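Local coordinates for protein prephenate dehydrogenase (Corynebacterium glutamicum ATCC 13032, PDB 3KTD) that probably catalyses the NAD(P)+-dependent oxidative decarboxylation of prephenate, a step in tyrosine biosynthesis, at residues V107-A110 / V111-R114. Numbering follows the deposited sequence.
Sequences VYDA and VKAR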
loop_
_atom_site.group_PDB
_atom_site.type_symbol
_atom_site.label_atom_id
_atom_site.label_comp_id
_atom_site.label_asym_id
_atom_site.label_seq_id
_atom_site.Cartn_x
_atom_site.Cartn_y
_atom_site.Cartn_z
ATOM N N VAL A 107 -19.522 0.058 -20.163
ATOM C CA VAL A 107 -19.906 1.295 -20.845
ATOM C C VAL A 107 -20.086 1.056 -22.335
ATOM O O VAL A 107 -21.106 1.434 -22.909
ATOM C CB VAL A 107 -18.866 2.412 -20.626
ATOM C CG1 VAL A 107 -19.221 3.649 -21.414
ATOM C CG2 VAL A 107 -18.791 2.735 -19.170
ATOM N N TYR A 108 -19.097 0.425 -22.959
ATOM C CA TYR A 108 -19.159 0.164 -24.391
ATOM C C TYR A 108 -20.446 -0.608 -24.734
ATOM O O TYR A 108 -21.156 -0.250 -25.682
ATOM C CB TYR A 108 -17.894 -0.571 -24.843
ATOM C CG TYR A 108 -17.678 -0.666 -26.339
ATOM C CD1 TYR A 108 -17.978 0.406 -27.187
ATOM C CD2 TYR A 108 -17.116 -1.811 -26.902
ATOM C CE1 TYR A 108 -17.767 0.319 -28.560
ATOM C CE2 TYR A 108 -16.894 -1.908 -28.272
ATOM C CZ TYR A 108 -17.219 -0.838 -29.099
ATOM O OH TYR A 108 -17.001 -0.924 -30.459
ATOM N N ASP A 109 -20.756 -1.634 -23.939
ATOM C CA ASP A 109 -22.002 -2.385 -24.071
ATOM C C ASP A 109 -23.218 -1.459 -24.031
ATOM O O ASP A 109 -24.116 -1.555 -24.875
ATOM C CB ASP A 109 -22.139 -3.407 -22.935
ATOM C CG ASP A 109 -21.260 -4.621 -23.116
ATOM O OD1 ASP A 109 -20.698 -4.834 -24.207
ATOM O OD2 ASP A 109 -21.143 -5.388 -22.150
ATOM N N ALA A 110 -23.248 -0.571 -23.045
ATOM C CA ALA A 110 -24.362 0.351 -22.893
ATOM C C ALA A 110 -24.470 1.248 -24.121
ATOM O O ALA A 110 -25.573 1.573 -24.556
ATOM C CB ALA A 110 -24.198 1.184 -21.629
ATOM N N VAL A 111 -23.323 1.629 -24.679
ATOM C CA VAL A 111 -23.288 2.457 -25.878
ATOM C C VAL A 111 -23.755 1.681 -27.119
ATOM O O VAL A 111 -24.476 2.214 -27.957
ATOM C CB VAL A 111 -21.881 3.029 -26.110
ATOM C CG1 VAL A 111 -21.750 3.565 -27.518
ATOM C CG2 VAL A 111 -21.570 4.112 -25.066
ATOM N N LYS A 112 -23.343 0.423 -27.228
ATOM C CA LYS A 112 -23.744 -0.403 -28.356
ATOM C C LYS A 112 -25.235 -0.695 -28.318
ATOM O O LYS A 112 -25.893 -0.691 -29.370
ATOM C CB LYS A 112 -22.933 -1.700 -28.434
ATOM C CG LYS A 112 -21.530 -1.503 -29.015
ATOM C CD LYS A 112 -20.730 -2.822 -29.164
ATOM C CE LYS A 112 -20.305 -3.407 -27.818
ATOM N NZ LYS A 112 -19.240 -4.420 -27.963
ATOM N N ALA A 113 -25.775 -0.926 -27.121
ATOM C CA ALA A 113 -27.216 -1.189 -26.970
ATOM C C ALA A 113 -28.073 -0.010 -27.478
ATOM O O ALA A 113 -29.218 -0.194 -27.881
ATOM C CB ALA A 113 -27.550 -1.523 -25.521
ATOM N N ARG A 114 -27.491 1.187 -27.470
ATOM C CA ARG A 114 -28.160 2.405 -27.920
ATOM C C ARG A 114 -27.687 2.847 -29.316
ATOM O O ARG A 114 -28.054 3.925 -29.790
ATOM C CB ARG A 114 -27.938 3.519 -26.876
ATOM C CG ARG A 114 -28.680 3.262 -25.569
ATOM C CD ARG A 114 -28.205 4.096 -24.371
ATOM N NE ARG A 114 -28.887 3.659 -23.142
ATOM C CZ ARG A 114 -28.571 2.565 -22.435
ATOM N NH1 ARG A 114 -27.566 1.775 -22.811
ATOM N NH2 ARG A 114 -29.266 2.247 -21.345
#
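This is a local contact between residues four apart at the end of helix 105-113: the Lys112 side chain lies against the Tyr108 ring, and the Arg114 side chain reaches the backbone carbonyl of Ala110. Three backbone hydrogen bonds carry the helix, Val111 N to Val107 O, Lys112 N to Tyr108 O (2.8 Å) and Ala113 N to Asp109 O. At Arg114 this i to i-4 series is replaced: the backbone N bonds to Val111 O, and the guanidinium donates NH1 to Ala110 O (2.7 Å), with the oxygen lying in the guanidinium plane. The donor reaches that carbonyl from well off its axis, at a C=O...N angle of 117°. A long arginine with several donors suits this place, since NH1 can serve the carbonyl while NE salt-bridges Asp86 of helix 78-91. In the Rossmann-type nucleotide-binding domain, helix 105-113 is the crossover of a beta-alpha-beta unit between strands 97-99 and 120-125. Branched Val107 and Val111 pack its buried side against Tyr120, while small Ala110 lets Leu85 approach. On Tyr108, Lys112 bends at chi3 (-71°), bringing CE over one ring face in a CH-pi contact, 3.9 Å from the centroid. The tyrosine OH hydrogen-bonds to Asp156.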